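Local coordinates for protein pngf-ii (PDB 4R4X) that probably cleaves N-linked glycans from glycoproteins as a peptide:N-glycosidase of the PNGase F family, at residues Thr215-Gln228 / Arg336-Ile350. Numbering follows the deposited sequence. Where two conformers were deposited one is given.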
ATOM      1  N   THR A 215      19.319 -15.609   1.084  1.00 12.94           N
ATOM      2  CA  THR A 215      18.750 -14.631   2.017  1.00 12.82           C
ATOM      3  C   THR A 215      18.352 -13.306   1.358  1.00 12.33           C
ATOM      4  O   THR A 215      17.667 -12.486   1.971  1.00 11.71           O
ATOM      5  CB  THR A 215      19.714 -14.355   3.173  1.00 13.03           C
ATOM      6  OG1 THR A 215      20.956 -13.859   2.666  1.00 13.67           O
ATOM      7  CG2 THR A 215      19.950 -15.607   3.983  1.00 12.96           C
ATOM      8  N   ILE A 216      18.766 -13.115   0.110  1.00 12.58           N
ATOM      9  CA  ILE A 216      18.451 -11.903  -0.662  1.00 13.53           C
ATOM     10  C   ILE A 216      17.864 -12.312  -2.007  1.00 13.88           C
ATOM     11  O   ILE A 216      18.470 -13.116  -2.725  1.00 13.64           O
ATOM     12  CB  ILE A 216      19.712 -11.076  -0.934  1.00 13.79           C
ATOM     13  CG1 ILE A 216      20.471 -10.770   0.366  1.00 13.90           C
ATOM     14  CG2 ILE A 216      19.364  -9.788  -1.659  1.00 14.00           C
ATOM     15  CD1 ILE A 216      21.937 -10.415   0.139  1.00 14.25           C
ATOM     16  N   ILE A 217      16.674 -11.807  -2.313  1.00 13.74           N
ATOM     17  CA  ILE A 217      16.073 -11.968  -3.630  1.00 14.50           C
ATOM     18  C   ILE A 217      15.895 -10.593  -4.295  1.00 15.55           C
ATOM     19  O   ILE A 217      15.473  -9.618  -3.644  1.00 15.53           O
ATOM     20  CB  ILE A 217      14.735 -12.749  -3.590  1.00 14.34           C
ATOM     21  CG1 ILE A 217      13.700 -12.065  -2.694  1.00 14.85           C
ATOM     22  CG2 ILE A 217      14.974 -14.176  -3.093  1.00 15.43           C
ATOM     23  CD1 ILE A 217      12.395 -12.824  -2.575  1.00 14.65           C
ATOM     24  N   LEU A 218      16.160 -10.526  -5.596  1.00 15.33           N
ATOM     25  CA  LEU A 218      16.241  -9.239  -6.301  1.00 17.13           C
ATOM     26  C   LEU A 218      15.673  -9.355  -7.711  1.00 16.84           C
ATOM     27  O   LEU A 218      15.881 -10.362  -8.365  1.00 16.65           O
ATOM     28  CB  LEU A 218      17.711  -8.831  -6.404  1.00 19.15           C
ATOM     29  CG  LEU A 218      17.974  -7.388  -6.829  1.00 21.70           C
ATOM     30  CD1 LEU A 218      17.705  -6.474  -5.659  1.00 22.53           C
ATOM     31  CD2 LEU A 218      19.411  -7.158  -7.284  1.00 23.01           C
ATOM     32  N   LYS A 219      14.974  -8.331  -8.183  1.00 16.26           N
ATOM     33  CA  LYS A 219      14.591  -8.287  -9.588  1.00 17.37           C
ATOM     34  C   LYS A 219      14.558  -6.860 -10.101  1.00 17.55           C
ATOM     35  O   LYS A 219      14.643  -5.898  -9.323  1.00 16.84           O
ATOM     36  CB  LYS A 219      13.251  -8.979  -9.834  1.00 17.70           C
ATOM     37  CG  LYS A 219      12.054  -8.340  -9.188  1.00 18.64           C
ATOM     38  CD  LYS A 219      10.720  -8.739  -9.849  1.00 19.74           C
ATOM     39  CE  LYS A 219      10.542 -10.227 -10.011  1.00 19.45           C
ATOM     40  NZ  LYS A 219       9.207 -10.573 -10.569  1.00 19.24           N
ATOM     41  N   LYS A 220      14.455  -6.738 -11.417  1.00 18.37           N
ATOM     42  CA  LYS A 220      14.265  -5.444 -12.054  1.00 20.17           C
ATOM     43  C   LYS A 220      12.775  -5.258 -12.290  1.00 20.33           C
ATOM     44  O   LYS A 220      12.087  -6.189 -12.761  1.00 19.31           O
ATOM     45  CB  LYS A 220      15.005  -5.365 -13.390  1.00 23.44           C
ATOM     46  CG  LYS A 220      16.513  -5.337 -13.295  1.00 27.06           C
ATOM     47  CD  LYS A 220      17.186  -4.961 -14.620  1.00 30.97           C
ATOM     48  CE  LYS A 220      16.768  -5.904 -15.744  1.00 33.95           C
ATOM     49  NZ  LYS A 220      17.776  -6.004 -16.847  1.00 38.79           N
ATOM     50  N   VAL A 221      12.254  -4.091 -11.930  1.00 18.40           N
ATOM     51  CA  VAL A 221      10.859  -3.773 -12.187  1.00 18.20           C
ATOM     52  C   VAL A 221      10.731  -2.370 -12.788  1.00 18.76           C
ATOM     53  O   VAL A 221      11.431  -1.442 -12.378  1.00 16.76           O
ATOM     54  CB  VAL A 221       9.959  -3.898 -10.925  1.00 19.10           C
ATOM     55  CG1 VAL A 221      10.083  -5.274 -10.317  1.00 19.05           C
ATOM     56  CG2 VAL A 221      10.304  -2.865  -9.878  1.00 21.25           C
ATOM     57  N   LYS A 222       9.839  -2.226 -13.765  1.00 18.64           N
ATOM     58  CA  LYS A 222       9.641  -0.943 -14.403  1.00 21.21           C
ATOM     59  C   LYS A 222       8.551  -0.141 -13.674  1.00 18.71           C
ATOM     60  O   LYS A 222       7.451  -0.604 -13.499  1.00 18.23           O
ATOM     61  CB  LYS A 222       9.310  -1.115 -15.893  1.00 24.09           C
ATOM     62  CG  LYS A 222       9.089   0.220 -16.609  1.00 29.45           C
ATOM     63  CD  LYS A 222      10.204   1.235 -16.328  1.00 32.91           C
ATOM     64  CE  LYS A 222      10.131   2.465 -17.232  1.00 35.85           C
ATOM     65  NZ  LYS A 222       8.980   3.342 -16.876  1.00 37.21           N
ATOM     66  N   ILE A 223       8.903   1.053 -13.219  1.00 17.73           N
ATOM     67  CA  ILE A 223       7.986   1.941 -12.523  1.00 16.15           C
ATOM     68  C   ILE A 223       7.564   3.041 -13.474  1.00 16.54           C
ATOM     69  O   ILE A 223       8.426   3.717 -14.045  1.00 14.84           O
ATOM     70  CB  ILE A 223       8.671   2.611 -11.317  1.00 16.77           C
ATOM     71  CG1 ILE A 223       9.330   1.552 -10.424  1.00 17.27           C
ATOM     72  CG2 ILE A 223       7.683   3.485 -10.536  1.00 16.03           C
ATOM     73  CD1 ILE A 223       8.345   0.554  -9.844  1.00 17.66           C
ATOM     74  N   PRO A 224       6.242   3.237 -13.645  1.00 16.87           N
ATOM     75  CA  PRO A 224       5.794   4.305 -14.535  1.00 17.84           C
ATOM     76  C   PRO A 224       6.148   5.665 -13.980  1.00 17.62           C
ATOM     77  O   PRO A 224       6.567   5.778 -12.806  1.00 16.44           O
ATOM     78  CB  PRO A 224       4.276   4.109 -14.580  1.00 17.90           C
ATOM     79  CG  PRO A 224       3.955   3.489 -13.278  1.00 17.79           C
ATOM     80  CD  PRO A 224       5.097   2.532 -13.034  1.00 17.40           C
ATOM     81  N   GLU A 225       5.987   6.698 -14.803  1.00 18.27           N
ATOM     82  CA  GLU A 225       6.102   8.046 -14.300  1.00 18.78           C
ATOM     83  C   GLU A 225       5.030   8.231 -13.231  1.00 18.16           C
ATOM     84  O   GLU A 225       3.881   7.870 -13.435  1.00 17.95           O
ATOM     85  CB  GLU A 225       5.915   9.090 -15.396  1.00 21.71           C
ATOM     86  CG  GLU A 225       6.018  10.516 -14.875  1.00 24.74           C
ATOM     87  CD  GLU A 225       5.749  11.572 -15.946  1.00 27.68           C
ATOM     88  OE1 GLU A 225       5.686  12.783 -15.601  1.00 29.42           O
ATOM     89  OE2 GLU A 225       5.584  11.191 -17.121  1.00 29.74           O
ATOM     90  N   ILE A 226       5.415   8.770 -12.083  1.00 16.63           N
ATOM     91  CA  ILE A 226       4.429   9.061 -11.078  0.50 17.89           C
ATOM     92  C   ILE A 226       4.528  10.564 -10.730  1.00 17.84           C
ATOM     93  O   ILE A 226       5.554  11.066 -10.270  1.00 18.47           O
ATOM     94  CB  ILE A 226       4.476   8.046  -9.892  0.50 18.14           C
ATOM     95  CG1 ILE A 226       4.988   8.647  -8.619  0.50 18.83           C
ATOM     96  CG2 ILE A 226       5.309   6.810 -10.186  0.50 18.49           C
ATOM     97  CD1 ILE A 226       3.881   9.146  -7.755  0.50 19.25           C
ATOM     98  N   LYS A 227       3.437  11.270 -10.999  1.00 19.47           N
ATOM     99  CA  LYS A 227       3.380  12.725 -10.835  1.00 21.33           C
ATOM    100  C   LYS A 227       3.380  13.134  -9.363  1.00 19.59           C
ATOM    101  O   LYS A 227       2.875  12.396  -8.513  1.00 16.78           O
ATOM    102  CB  LYS A 227       2.103  13.263 -11.488  1.00 24.37           C
ATOM    103  CG  LYS A 227       1.979  13.013 -12.997  1.00 28.14           C
ATOM    104  CD  LYS A 227       2.359  14.250 -13.798  1.00 31.26           C
ATOM    105  CE  LYS A 227       2.058  14.103 -15.286  1.00 33.11           C
ATOM    106  NZ  LYS A 227       3.304  13.811 -16.038  1.00 33.25           N
ATOM    107  N   GLN A 228       3.934  14.311  -9.070  1.00 19.05           N
ATOM    108  CA  GLN A 228       3.799  14.909  -7.756  1.00 18.68           C
ATOM    109  C   GLN A 228       2.325  14.930  -7.366  1.00 16.48           C
ATOM    110  O   GLN A 228       1.477  15.379  -8.124  1.00 15.66           O
ATOM    111  CB  GLN A 228       4.400  16.337  -7.732  1.00 21.15           C
ATOM    112  CG  GLN A 228       4.010  17.214  -6.528  1.00 23.09           C
ATOM    113  CD  GLN A 228       4.513  16.712  -5.171  1.00 23.88           C
ATOM    114  OE1 GLN A 228       5.583  16.122  -5.073  1.00 25.06           O
ATOM    115  NE2 GLN A 228       3.707  16.939  -4.110  1.00 25.21           N
ATOM    116  N   ARG A 336       9.272   8.969  -4.079  1.00 14.67           N
ATOM    117  CA  ARG A 336       8.793   9.151  -5.442  1.00 16.48           C
ATOM    118  C   ARG A 336       9.899   9.608  -6.433  1.00 15.91           C
ATOM    119  O   ARG A 336      10.040   9.015  -7.483  1.00 16.30           O
ATOM    120  CB  ARG A 336       7.597  10.116  -5.463  1.00 17.82           C
ATOM    121  CG  ARG A 336       6.958  10.269  -6.845  1.00 20.36           C
ATOM    122  CD  ARG A 336       5.985  11.440  -6.925  1.00 21.89           C
ATOM    123  NE  ARG A 336       6.711  12.695  -6.747  1.00 24.72           N
ATOM    124  CZ  ARG A 336       7.484  13.248  -7.679  1.00 26.80           C
ATOM    125  NH1 ARG A 336       7.609  12.708  -8.892  1.00 27.53           N
ATOM    126  NH2 ARG A 336       8.119  14.366  -7.392  1.00 31.00           N
ATOM    127  N   PRO A 337      10.705  10.627  -6.074  1.00 16.53           N
ATOM    128  CA  PRO A 337      11.756  11.082  -7.003  1.00 16.63           C
ATOM    129  C   PRO A 337      12.793  10.014  -7.368  1.00 17.57           C
ATOM    130  O   PRO A 337      13.358  10.075  -8.446  1.00 17.00           O
ATOM    131  CB  PRO A 337      12.419  12.242  -6.259  1.00 16.67           C
ATOM    132  CG  PRO A 337      11.353  12.726  -5.322  1.00 16.95           C
ATOM    133  CD  PRO A 337      10.649  11.467  -4.869  1.00 16.09           C
ATOM    134  N   GLN A 338      13.033   9.051  -6.484  1.00 16.81           N
ATOM    135  CA  GLN A 338      13.971   7.980  -6.743  1.00 18.57           C
ATOM    136  C   GLN A 338      13.306   6.841  -7.526  1.00 19.42           C
ATOM    137  O   GLN A 338      13.997   6.071  -8.170  1.00 23.14           O
ATOM    138  CB  GLN A 338      14.556   7.481  -5.409  1.00 19.21           C
ATOM    139  CG  GLN A 338      15.637   6.413  -5.484  1.00 21.02           C
ATOM    140  CD  GLN A 338      16.939   6.906  -6.100  1.00 21.70           C
ATOM    141  OE1 GLN A 338      17.568   6.208  -6.905  1.00 25.37           O
ATOM    142  NE2 GLN A 338      17.345   8.105  -5.732  1.00 20.23           N
ATOM    143  N   LEU A 339      11.977   6.741  -7.476  1.00 17.93           N
ATOM    144  CA  LEU A 339      11.243   5.626  -8.127  1.00 17.45           C
ATOM    145  C   LEU A 339      10.649   5.960  -9.481  1.00 17.11           C
ATOM    146  O   LEU A 339      10.579   5.097 -10.353  1.00 17.69           O
ATOM    147  CB  LEU A 339      10.111   5.155  -7.223  1.00 17.65           C
ATOM    148  CG  LEU A 339      10.499   4.562  -5.867  1.00 17.83           C
ATOM    149  CD1 LEU A 339       9.273   4.564  -4.958  1.00 18.44           C
ATOM    150  CD2 LEU A 339      11.047   3.164  -6.036  1.00 19.13           C
ATOM    151  N   SER A 340      10.200   7.201  -9.655  1.00 17.31           N
ATOM    152  CA  SER A 340       9.367   7.576 -10.796  1.00 17.67           C
ATOM    153  C   SER A 340      10.074   7.304 -12.127  1.00 18.34           C
ATOM    154  O   SER A 340      11.226   7.712 -12.327  1.00 16.84           O
ATOM    155  CB  SER A 340       8.986   9.063 -10.715  1.00 17.75           C
ATOM    156  OG  SER A 340       8.040   9.382 -11.712  1.00 17.02           O
ATOM    157  N   GLY A 341       9.385   6.583 -13.006  1.00 18.65           N
ATOM    158  CA  GLY A 341       9.805   6.419 -14.397  1.00 20.33           C
ATOM    159  C   GLY A 341      11.120   5.679 -14.593  1.00 21.89           C
ATOM    160  O   GLY A 341      11.801   5.904 -15.583  1.00 24.50           O
ATOM    161  N   LYS A 342      11.496   4.832 -13.643  1.00 22.24           N
ATOM    162  CA  LYS A 342      12.761   4.123 -13.694  1.00 23.84           C
ATOM    163  C   LYS A 342      12.533   2.638 -13.732  1.00 22.12           C
ATOM    164  O   LYS A 342      11.556   2.127 -13.173  1.00 20.68           O
ATOM    165  CB  LYS A 342      13.595   4.386 -12.450  1.00 26.37           C
ATOM    166  CG  LYS A 342      14.116   5.795 -12.307  1.00 29.46           C
ATOM    167  CD  LYS A 342      15.326   5.796 -11.403  1.00 31.33           C
ATOM    168  CE  LYS A 342      16.073   7.110 -11.501  1.00 34.01           C
ATOM    169  NZ  LYS A 342      15.581   8.064 -10.488  1.00 35.52           N
ATOM    170  N   GLU A 343      13.476   1.946 -14.351  1.00 21.36           N
ATOM    171  CA  GLU A 343      13.598   0.515 -14.149  1.00 22.91           C
ATOM    172  C   GLU A 343      14.495   0.358 -12.918  1.00 22.43           C
ATOM    173  O   GLU A 343      15.683   0.724 -12.935  1.00 23.90           O
ATOM    174  CB  GLU A 343      14.185  -0.179 -15.386  1.00 25.13           C
ATOM    175  CG  GLU A 343      14.265  -1.691 -15.224  1.00 28.52           C
ATOM    176  CD  GLU A 343      14.608  -2.409 -16.529  1.00 31.89           C
ATOM    177  OE1 GLU A 343      15.414  -1.873 -17.324  1.00 37.59           O
ATOM    178  OE2 GLU A 343      14.066  -3.510 -16.741  1.00 32.56           O
ATOM    179  N   ILE A 344      13.925  -0.140 -11.833  1.00 19.30           N
ATOM    180  CA  ILE A 344      14.645  -0.188 -10.549  1.00 18.87           C
ATOM    181  C   ILE A 344      15.035  -1.604 -10.212  1.00 17.97           C
ATOM    182  O   ILE A 344      14.341  -2.549 -10.616  1.00 17.27           O
ATOM    183  CB  ILE A 344      13.785   0.381  -9.408  1.00 19.66           C
ATOM    184  CG1 ILE A 344      12.571  -0.518  -9.112  1.00 19.89           C
ATOM    185  CG2 ILE A 344      13.359   1.791  -9.751  1.00 20.33           C
ATOM    186  CD1 ILE A 344      11.660  -0.035  -7.992  1.00 21.22           C
ATOM    187  N   LEU A 345      16.154  -1.749  -9.513  1.00 17.21           N
ATOM    188  CA  LEU A 345      16.493  -2.991  -8.851  1.00 18.01           C
ATOM    189  C   LEU A 345      15.868  -2.953  -7.450  1.00 17.45           C
ATOM    190  O   LEU A 345      16.260  -2.115  -6.619  1.00 16.22           O
ATOM    191  CB  LEU A 345      18.010  -3.149  -8.724  1.00 19.46           C
ATOM    192  CG  LEU A 345      18.769  -3.330 -10.039  1.00 20.51           C
ATOM    193  CD1 LEU A 345      20.258  -3.085  -9.836  1.00 21.71           C
ATOM    194  CD2 LEU A 345      18.543  -4.733 -10.585  1.00 21.97           C
ATOM    195  N   ILE A 346      14.942  -3.879  -7.205  1.00 16.62           N
ATOM    196  CA  ILE A 346      14.198  -3.972  -5.942  1.00 16.17           C
ATOM    197  C   ILE A 346      14.347  -5.373  -5.340  1.00 15.77           C
ATOM    198  O   ILE A 346      14.286  -6.390  -6.050  1.00 15.57           O
ATOM    199  CB  ILE A 346      12.714  -3.563  -6.099  1.00 16.34           C
ATOM    200  CG1 ILE A 346      11.932  -3.743  -4.778  1.00 16.62           C
ATOM    201  CG2 ILE A 346      12.026  -4.361  -7.200  1.00 17.30           C
ATOM    202  CD1 ILE A 346      10.641  -2.957  -4.737  1.00 16.59           C
ATOM    203  N   GLY A 347      14.593  -5.418  -4.032  1.00 14.07           N
ATOM    204  CA  GLY A 347      14.872  -6.684  -3.371  1.00 14.21           C
ATOM    205  C   GLY A 347      14.278  -6.827  -1.998  1.00 13.33           C
ATOM    206  O   GLY A 347      13.754  -5.882  -1.412  1.00 11.78           O
ATOM    207  N   ALA A 348      14.345  -8.052  -1.501  1.00 13.47           N
ATOM    208  CA  ALA A 348      13.929  -8.328  -0.146  1.00 13.34           C
ATOM    209  C   ALA A 348      15.018  -9.169   0.493  1.00 13.13           C
ATOM    210  O   ALA A 348      15.635  -9.996  -0.175  1.00 13.88           O
ATOM    211  CB  ALA A 348      12.605  -9.055  -0.152  1.00 13.24           C
ATOM    212  N   PHE A 349      15.279  -8.902   1.768  1.00 12.76           N
ATOM    213  CA  PHE A 349      16.282  -9.599   2.563  1.00 13.16           C
ATOM    214  C   PHE A 349      15.624 -10.070   3.842  1.00 12.95           C
ATOM    215  O   PHE A 349      14.899  -9.308   4.477  1.00 12.43           O
ATOM    216  CB  PHE A 349      17.443  -8.648   2.902  1.00 13.21           C
ATOM    217  CG  PHE A 349      18.313  -9.078   4.058  1.00 14.14           C
ATOM    218  CD1 PHE A 349      19.214 -10.128   3.937  1.00 14.47           C
ATOM    219  CD2 PHE A 349      18.279  -8.383   5.263  1.00 14.88           C
ATOM    220  CE1 PHE A 349      20.025 -10.494   5.003  1.00 14.72           C
ATOM    221  CE2 PHE A 349      19.104  -8.727   6.326  1.00 14.67           C
ATOM    222  CZ  PHE A 349      19.981  -9.781   6.200  1.00 14.71           C
ATOM    223  N   ILE A 350      15.852 -11.329   4.198  1.00 13.55           N
ATOM    224  CA  ILE A 350      15.609 -11.802   5.566  1.00 13.65           C
ATOM    225  C   ILE A 350      16.840 -12.614   5.990  1.00 14.01           C
ATOM    226  O   ILE A 350      17.099 -13.700   5.462  1.00 14.20           O
ATOM    227  CB  ILE A 350      14.327 -12.652   5.691  1.00 13.74           C
ATOM    228  CG1 ILE A 350      13.096 -11.848   5.247  1.00 13.84           C
ATOM    229  CG2 ILE A 350      14.169 -13.107   7.144  1.00 14.11           C
ATOM    230  CD1 ILE A 350      11.817 -12.654   5.134  1.00 14.34           C
TER
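Val-221 and Ile-344 face each other as a hydrogen-bonded pair of two antiparallel strands, 216-222 and 343-350, in the N-terminal beta sandwich of a PNGase F-like fold. Their side chains pack tightly, Val-221 CG2 lying 3.4 Å from Ile-344 CG1; the same methyl also meets Ile-346 CG2, because the Val-221 chi1 of -55° places it between backbone N and carbonyl carbon. Ile-217 and Ala-348 extend this face toward strands 186-196 and 358-367. On the other face the Lys-220 side chain lies beside that of Leu-345, CG against CD2, while Lys-220 NZ is 4.5 Å from Glu-343 OE2, too far for a salt bridge. Gly-347 lets Leu-218 CD1 come within 3.6 Å of its CA.

Beyond the paired strands, the segments stay joined through a type II turn, Leu-339 to Lys-342, that begins on the last residue of helix 336-339. Ile-223 N donates to Lys-342 O, and CG2 of Ile-223 rests against Leu-339 O and CG1 against Ile-344 CD1. Gly-341 N donates a hydrogen bond to Pro-224 O from well above the carbonyl plane. At the far end, Ser-340 OG, anti to its own backbone N (chi1 -172°), accepts an almost straight bond from Ile-226 N at 2.7 Å. Arg-336 NH1 donates to Ile-226 O at 3.0 Å, nearly in line with the carbonyl bond but 23° out of the guanidinium plane.

Strand 248-253 flanks 343-350 on the side away from 216-222, and Phe-252 touches Ile-216 and Leu-218. On the Val-221 face, Lys-219 NZ hydrogen-bonds to Val-190 O.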